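Local coordinates for protein copper-transporting ATPase (Sulfolobus solfataricus, PDB 2YJ5) that probably couples ATP hydrolysis to the transport of copper ions across the membrane, this piece holding the phosphorylation and nucleotide-binding domains, at residues N34-L39 and I157-K162; I45-I50 and S130-D135. The protein carries 1 engineered substitution. All blocks are in the same frame, centred on the assembly; numbering follows the deposited sequence.

Interaction 1. Residues N34-L39 and I157-K162; sequences NKTGTL and ILSGDK. Engineered in segment 34-39: N34 (natural residue Asp).
K35 reaches past S159 to D161 because its first torsion puts CG opposite the backbone N (chi1 166°), its middle torsions keep the chain extended, and a final bend (chi4 -82°) turns NZ to the carboxylate. The contact joins two neighbouring strands of the Rossmann-like HAD phosphorylation domain of a P-type ATPase, just where they end. N34 is an engineered residue replacing aspartate, at the position that in this family begins the DKTGT motif and takes the phosphate; its OD1 is paired with NZ of K187, at a separation too short to be read as more than a doubtful bond. N34 and L158 form a parallel bridge, with the CA of N34 3.6 Å from O of L158. The same carbonyl then receives the N-H of K35 at 2.8 Å between N and O, and the donor meets the oxygen almost end-on (C=O...N angle 171°). The sheet pairing thus runs up to the turn where 34-39 starts to coil.

Lysine suits position 35 because its long apolar stem can lie along a serine before its charge is used: CD comes within 3.1 Å of S159 OG. At the tip, NZ and D161 OD2 form a weak, long salt bridge of 3.4 Å, the two side chains crossing at about a right angle. S159 is small enough to let the lysine pass, and its OG also accepts from D161 N at 3.3 Å, an ST turn that shapes the loop presenting the carboxylate. K35, T36, S159, G160 and D161 all bind ATP in crystals of this protein. Farther down, L39 CD1 packs against I157 CD1 at 4.1 Å, an apolar contact. Within the turn, T38 OG1 donates to N34 O at 2.7 Å, approaching from above the carbonyl plane.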
loop_
_atom_site.group_PDB
_atom_site.type_symbol
_atom_site.label_atom_id
_atom_site.label_comp_id
_atom_site.label_asym_id
_atom_site.label_seq_id
_atom_site.Cartn_x
_atom_site.Cartn_y
_atom_site.Cartn_z
ATOM N N ASN A 34 6.084 -4.379 -5.232
ATOM C CA ASN A 34 6.039 -3.304 -4.261
ATOM C C ASN A 34 4.722 -3.457 -3.487
ATOM O O ASN A 34 3.656 -3.368 -4.069
ATOM C CB ASN A 34 6.126 -1.952 -4.965
ATOM C CG ASN A 34 5.969 -0.783 -4.007
ATOM O OD1 ASN A 34 6.817 -0.562 -3.136
ATOM N ND2 ASN A 34 4.873 -0.027 -4.160
ATOM N N LYS A 35 4.804 -3.712 -2.183
ATOM C CA LYS A 35 3.636 -4.114 -1.390
ATOM C C LYS A 35 2.427 -3.207 -1.533
ATOM O O LYS A 35 1.372 -3.638 -1.987
ATOM C CB LYS A 35 3.992 -4.230 0.099
ATOM C CG LYS A 35 2.765 -4.312 1.044
ATOM C CD LYS A 35 3.187 -4.404 2.518
ATOM C CE LYS A 35 1.995 -4.519 3.469
ATOM N NZ LYS A 35 1.340 -3.219 3.799
ATOM N N THR A 36 2.581 -1.954 -1.128
ATOM C CA THR A 36 1.448 -1.054 -1.004
ATOM C C THR A 36 0.825 -0.737 -2.360
ATOM O O THR A 36 1.514 -0.323 -3.291
ATOM C CB THR A 36 1.843 0.249 -0.250
ATOM O OG1 THR A 36 2.521 -0.085 0.974
ATOM C CG2 THR A 36 0.613 1.080 0.076
ATOM N N GLY A 37 -0.483 -0.953 -2.470
ATOM C CA GLY A 37 -1.210 -0.643 -3.690
ATOM C C GLY A 37 -1.261 -1.763 -4.724
ATOM O O GLY A 37 -2.239 -1.864 -5.474
ATOM N N THR A 38 -0.216 -2.593 -4.782
ATOM C CA THR A 38 -0.252 -3.766 -5.652
ATOM C C THR A 38 -0.810 -4.984 -4.929
ATOM O O THR A 38 -1.839 -5.507 -5.336
ATOM C CB THR A 38 1.116 -4.104 -6.297
ATOM O OG1 THR A 38 1.882 -4.946 -5.421
ATOM C CG2 THR A 38 1.886 -2.836 -6.620
ATOM N N LEU A 39 -0.146 -5.448 -3.870
ATOM C CA LEU A 39 -0.692 -6.559 -3.079
ATOM C C LEU A 39 -1.835 -6.146 -2.106
ATOM O O LEU A 39 -2.485 -7.017 -1.483
ATOM C CB LEU A 39 0.420 -7.300 -2.322
ATOM C CG LEU A 39 1.553 -7.981 -3.101
ATOM C CD1 LEU A 39 2.628 -8.501 -2.149
ATOM C CD2 LEU A 39 1.027 -9.110 -3.978
ATOM N N ILE A 157 9.161 -9.690 -2.238
ATOM C CA ILE A 157 8.294 -8.608 -1.790
ATOM C C ILE A 157 9.076 -7.466 -1.130
ATOM O O ILE A 157 9.853 -7.686 -0.191
ATOM C CB ILE A 157 7.241 -9.121 -0.801
ATOM C CG1 ILE A 157 6.345 -10.152 -1.487
ATOM C CG2 ILE A 157 6.423 -7.954 -0.243
ATOM C CD1 ILE A 157 5.485 -10.979 -0.533
ATOM N N LEU A 158 8.872 -6.250 -1.629
ATOM C CA LEU A 158 9.457 -5.063 -1.015
ATOM C C LEU A 158 8.378 -4.172 -0.378
ATOM O O LEU A 158 7.335 -3.917 -0.985
ATOM C CB LEU A 158 10.228 -4.248 -2.053
ATOM C CG LEU A 158 11.213 -4.965 -2.964
ATOM C CD1 LEU A 158 11.863 -3.949 -3.883
ATOM C CD2 LEU A 158 12.248 -5.716 -2.154
ATOM N N SER A 159 8.633 -3.691 0.838
ATOM C CA SER A 159 7.732 -2.731 1.478
ATOM C C SER A 159 8.469 -1.669 2.303
ATOM O O SER A 159 9.611 -1.867 2.722
ATOM C CB SER A 159 6.713 -3.456 2.356
ATOM O OG SER A 159 5.678 -2.576 2.761
ATOM N N GLY A 160 7.804 -0.540 2.527
ATOM C CA GLY A 160 8.322 0.490 3.405
ATOM C C GLY A 160 7.751 0.394 4.815
ATOM O O GLY A 160 8.316 0.945 5.760
ATOM N N ASP A 161 6.627 -0.305 4.956
ATOM C CA ASP A 161 5.968 -0.463 6.253
ATOM C C ASP A 161 6.853 -1.194 7.258
ATOM O O ASP A 161 7.847 -1.824 6.884
ATOM C CB ASP A 161 4.632 -1.203 6.101
ATOM C CG ASP A 161 3.513 -0.303 5.597
ATOM O OD1 ASP A 161 3.814 0.735 4.966
ATOM O OD2 ASP A 161 2.329 -0.634 5.829
ATOM N N LYS A 162 6.476 -1.117 8.532
ATOM C CA LYS A 162 7.279 -1.689 9.611
ATOM C C LYS A 162 7.288 -3.216 9.590
ATOM O O LYS A 162 6.389 -3.848 9.041
ATOM C CB LYS A 162 6.800 -1.176 10.973
#

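Interaction 2. Residues I45-I50 and S130-D135; sequences IVTQFI and SFNISD. With A99 (5'-O-[(S)-hydroxy{[(R)-hydroxy({(S)-hydroxy[(1S)-1-(2-nitrophenyl)ethoxy]phosphoryl}oxy)phosphoryl]oxy}phosphoryl]adenosine), chain C.
T47 grips N132 with two donors across a classic beta bulge, where T47 and Q48 together face one residue of the opposite strand. The strands, 45-50 and 130-134, run antiparallel in the sheet of the nucleotide-binding domain, with 45-50 at its edge. Starting at CB, the T47 side chain lies 3.9 Å from N132 O. Its first torsion places OG1 between the backbone N and the carbonyl carbon (chi1 63°), from where the hydroxyl donates to N132 O at 3.0 Å, coming from well above the carbonyl plane (70° out of it). T47 N reaches that oxygen almost head-on, at 2.9 Å, and Q48 N adds a weak third bond. The other branch, CG2, meets the CB of S134 at 3.3 Å. Threonine fits here because it brings a hydroxyl and a methyl to two different neighbours.

From Q48 on, the regular pairing resumes, Q48 with N132 and I50 with S130 as hydrogen-bonded pairs, while F49 and F131 form a non-hydrogen-bonded one. Their rings, with V46 and I133, lie on the face covered by helices 53-63 and 69-80. F49 CD1 sits over one face of the F131 ring, displaced toward its rim and 3.4 Å from CE1, the two planes inclined by 48°. V46 CG1 meets the F131 ring at its edge, in plane, 3.9 Å from CD1. A serine in place of F131 would probably leave F49 and V46 without their shared partner and open a gap beneath helix 53-63.

Toward the end of strand 130-134 and just past it, the chain borders the caged nucleotide: I133 CG2 is 4.1 Å from C5' of its nitrophenyl ring, and D135 OD2 is 3.5 Å from C1'.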
loop_
_atom_site.group_PDB
_atom_site.type_symbol
_atom_site.label_atom_id
_atom_site.label_comp_id
_atom_site.label_asym_id
_atom_site.label_seq_id
_atom_site.Cartn_x
_atom_site.Cartn_y
_atom_site.Cartn_z
ATOM N N ILE A 45 -7.573 1.405 7.160
ATOM C CA ILE A 45 -8.729 1.274 8.035
ATOM C C ILE A 45 -8.238 1.118 9.456
ATOM O O ILE A 45 -7.061 0.790 9.668
ATOM C CB ILE A 45 -9.598 0.042 7.714
ATOM C CG1 ILE A 45 -8.829 -1.240 8.007
ATOM C CG2 ILE A 45 -10.072 0.072 6.280
ATOM C CD1 ILE A 45 -9.713 -2.486 8.076
ATOM N N VAL A 46 -9.135 1.333 10.425
ATOM C CA VAL A 46 -8.823 1.106 11.839
ATOM C C VAL A 46 -8.959 -0.371 12.222
ATOM O O VAL A 46 -10.046 -0.920 12.165
ATOM C CB VAL A 46 -9.765 1.910 12.752
ATOM C CG1 VAL A 46 -9.532 1.540 14.220
ATOM C CG2 VAL A 46 -9.619 3.412 12.502
ATOM N N THR A 47 -7.866 -1.012 12.629
ATOM C CA THR A 47 -7.921 -2.431 13.005
ATOM C C THR A 47 -8.150 -2.640 14.514
ATOM O O THR A 47 -8.603 -3.709 14.943
ATOM C CB THR A 47 -6.659 -3.171 12.559
ATOM O OG1 THR A 47 -5.530 -2.625 13.238
ATOM C CG2 THR A 47 -6.435 -2.979 11.079
ATOM N N GLN A 48 -7.851 -1.624 15.318
ATOM C CA GLN A 48 -8.136 -1.691 16.754
ATOM C C GLN A 48 -8.102 -0.321 17.436
ATOM O O GLN A 48 -7.292 0.546 17.092
ATOM C CB GLN A 48 -7.166 -2.660 17.454
ATOM C CG GLN A 48 -7.257 -2.643 18.983
ATOM C CD GLN A 48 -7.469 -4.029 19.594
ATOM O OE1 GLN A 48 -6.555 -4.860 19.597
ATOM N NE2 GLN A 48 -8.674 -4.279 20.120
ATOM N N PHE A 49 -8.983 -0.150 18.412
ATOM C CA PHE A 49 -9.061 1.077 19.194
ATOM C C PHE A 49 -9.032 0.761 20.673
ATOM O O PHE A 49 -9.789 -0.071 21.169
ATOM C CB PHE A 49 -10.342 1.868 18.894
ATOM C CG PHE A 49 -10.553 3.054 19.809
ATOM C CD1 PHE A 49 -9.863 4.238 19.604
ATOM C CD2 PHE A 49 -11.477 2.995 20.848
ATOM C CE1 PHE A 49 -10.055 5.339 20.434
ATOM C CE2 PHE A 49 -11.686 4.097 21.690
ATOM C CZ PHE A 49 -10.963 5.280 21.475
ATOM N N ILE A 50 -8.179 1.470 21.379
ATOM C CA ILE A 50 -8.056 1.279 22.811
ATOM C C ILE A 50 -8.353 2.590 23.519
ATOM O O ILE A 50 -7.611 3.549 23.332
ATOM C CB ILE A 50 -6.635 0.816 23.165
ATOM C CG1 ILE A 50 -6.336 -0.495 22.424
ATOM C CG2 ILE A 50 -6.500 0.621 24.653
ATOM C CD1 ILE A 50 -4.876 -0.988 22.465
ATOM N N SER A 130 -5.702 5.152 21.906
ATOM C CA SER A 130 -4.911 4.919 20.702
ATOM C C SER A 130 -5.571 4.056 19.609
ATOM O O SER A 130 -6.499 3.267 19.863
ATOM C CB SER A 130 -3.546 4.324 21.080
ATOM O OG SER A 130 -3.709 3.052 21.691
ATOM N N PHE A 131 -5.052 4.220 18.396
ATOM C CA PHE A 131 -5.516 3.511 17.205
ATOM C C PHE A 131 -4.391 2.652 16.563
ATOM O O PHE A 131 -3.242 3.102 16.420
ATOM C CB PHE A 131 -5.984 4.515 16.141
ATOM C CG PHE A 131 -7.236 5.289 16.504
ATOM C CD1 PHE A 131 -8.503 4.772 16.207
ATOM C CD2 PHE A 131 -7.153 6.563 17.068
ATOM C CE1 PHE A 131 -9.689 5.492 16.499
ATOM C CE2 PHE A 131 -8.324 7.307 17.380
ATOM C CZ PHE A 131 -9.606 6.758 17.089
ATOM N N ASN A 132 -4.719 1.425 16.165
ATOM C CA ASN A 132 -3.835 0.684 15.264
ATOM C C ASN A 132 -4.422 0.760 13.852
ATOM O O ASN A 132 -5.561 0.385 13.628
ATOM C CB ASN A 132 -3.624 -0.775 15.732
ATOM C CG ASN A 132 -2.701 -1.569 14.801
ATOM O OD1 ASN A 132 -2.946 -1.651 13.607
ATOM N ND2 ASN A 132 -1.627 -2.130 15.348
ATOM N N ILE A 133 -3.650 1.264 12.902
ATOM C CA ILE A 133 -4.147 1.435 11.538
ATOM C C ILE A 133 -3.418 0.561 10.474
ATOM O O ILE A 133 -2.188 0.582 10.387
ATOM C CB ILE A 133 -4.171 2.949 11.179
ATOM C CG1 ILE A 133 -5.471 3.572 11.758
ATOM C CG2 ILE A 133 -3.967 3.178 9.668
ATOM C CD1 ILE A 133 -5.821 4.976 11.300
ATOM N N SER A 134 -4.186 -0.201 9.687
ATOM C CA SER A 134 -3.640 -1.099 8.644
ATOM C C SER A 134 -4.232 -0.887 7.241
ATOM O O SER A 134 -5.223 -0.191 7.076
ATOM C CB SER A 134 -3.830 -2.580 9.023
ATOM O OG SER A 134 -3.098 -2.925 10.187
ATOM N N ASP A 135 -3.614 -1.518 6.241
ATOM C CA ASP A 135 -4.067 -1.474 4.851
ATOM C C ASP A 135 -5.016 -2.650 4.590
ATOM O O ASP A 135 -5.177 -3.519 5.447
ATOM C CB ASP A 135 -2.854 -1.550 3.919
ATOM C CG ASP A 135 -3.137 -1.012 2.528
ATOM O OD1 ASP A 135 -4.295 -1.116 2.058
ATOM O OD2 ASP A 135 -2.190 -0.482 1.902
HETATM C "C'" A99 C . -1.696 6.226 4.682
HETATM N N1 A99 C . -4.263 12.375 12.109
HETATM C C2 A99 C . -3.445 11.623 12.869
HETATM N N3 A99 C . -2.137 11.436 12.595
HETATM C C4 A99 C . -1.549 12.019 11.522
HETATM C C5 A99 C . -2.384 12.853 10.636
HETATM C C6 A99 C . -3.826 13.020 10.998
HETATM N N6 A99 C . -4.692 13.781 10.270
HETATM N N7 A99 C . -1.552 13.289 9.668
HETATM C C8 A99 C . -0.309 12.775 9.904
HETATM N N9 A99 C . -0.310 12.009 11.009
HETATM P PA A99 C . 2.268 11.945 6.709
HETATM P PB A99 C . 1.883 9.619 5.229
HETATM P PG A99 C . 0.717 7.111 5.548
HETATM O "O'L" A99 C . -0.560 4.432 1.650
HETATM O "O'M" A99 C . -2.659 4.523 1.537
HETATM C "C1'" A99 C . -1.812 2.441 3.743
HETATM O O1A A99 C . 3.654 11.918 6.104
HETATM C C1B A99 C . 0.857 11.288 11.605
HETATM O O1B A99 C . 1.839 10.491 3.990
HETATM O O1G A99 C . 1.377 6.931 6.904
HETATM C "C2'" A99 C . -1.734 3.815 3.523
HETATM N "N2'" A99 C . -1.652 4.271 2.184
HETATM O "O2'" A99 C . 1.405 9.116 12.365
HETATM O O2A A99 C . 1.242 12.977 6.278
HETATM C C2B A99 C . 0.787 9.815 11.277
HETATM O O2B A99 C . 3.095 8.769 5.560
HETATM O O2G A99 C . -0.824 6.662 5.730
HETATM C "C3'" A99 C . -1.749 4.727 4.722
HETATM O "O3'" A99 C . 2.019 8.404 9.697
HETATM O O3A A99 C . 1.569 10.518 6.520
HETATM C C3B A99 C . 1.578 9.731 9.988
HETATM O O3B A99 C . 0.573 8.690 5.269
HETATM O O3G A99 C . 1.322 6.477 4.312
HETATM C "C4'" A99 C . -1.838 4.152 5.989
HETATM O "O4'" A99 C . 2.107 11.746 11.056
HETATM C C4B A99 C . 2.712 10.697 10.276
HETATM C "C5'" A99 C . -1.906 2.770 6.143
HETATM O "O5'" A99 C . 2.384 11.996 8.320
HETATM C C5B A99 C . 3.371 11.248 9.019
HETATM C "C6'" A99 C . -1.896 1.925 5.035
HETATM C "CM'" A99 C . -1.314 6.862 3.342
#

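In the fold
Interaction 1 belongs to the mixed, mostly parallel sheet of the phosphorylation domain, interaction 2 to the antiparallel sheet of the nucleotide-binding domain, and their centres lie about 18 Å apart. Along the chain the order is 34-39, 45-50, 130-135, 157-162, so interaction 2 falls between the two halves of interaction 1: the nucleotide-binding domain is an insertion in the phosphorylation domain, as in other P-type ATPases. Helix 35-39 is followed directly by strand 45-50, and the outward and return paths stay close, T36 CG2 lying 3.7 Å from D135 OD2. The caged nucleotide touches both T36 and D135, where the two domains meet.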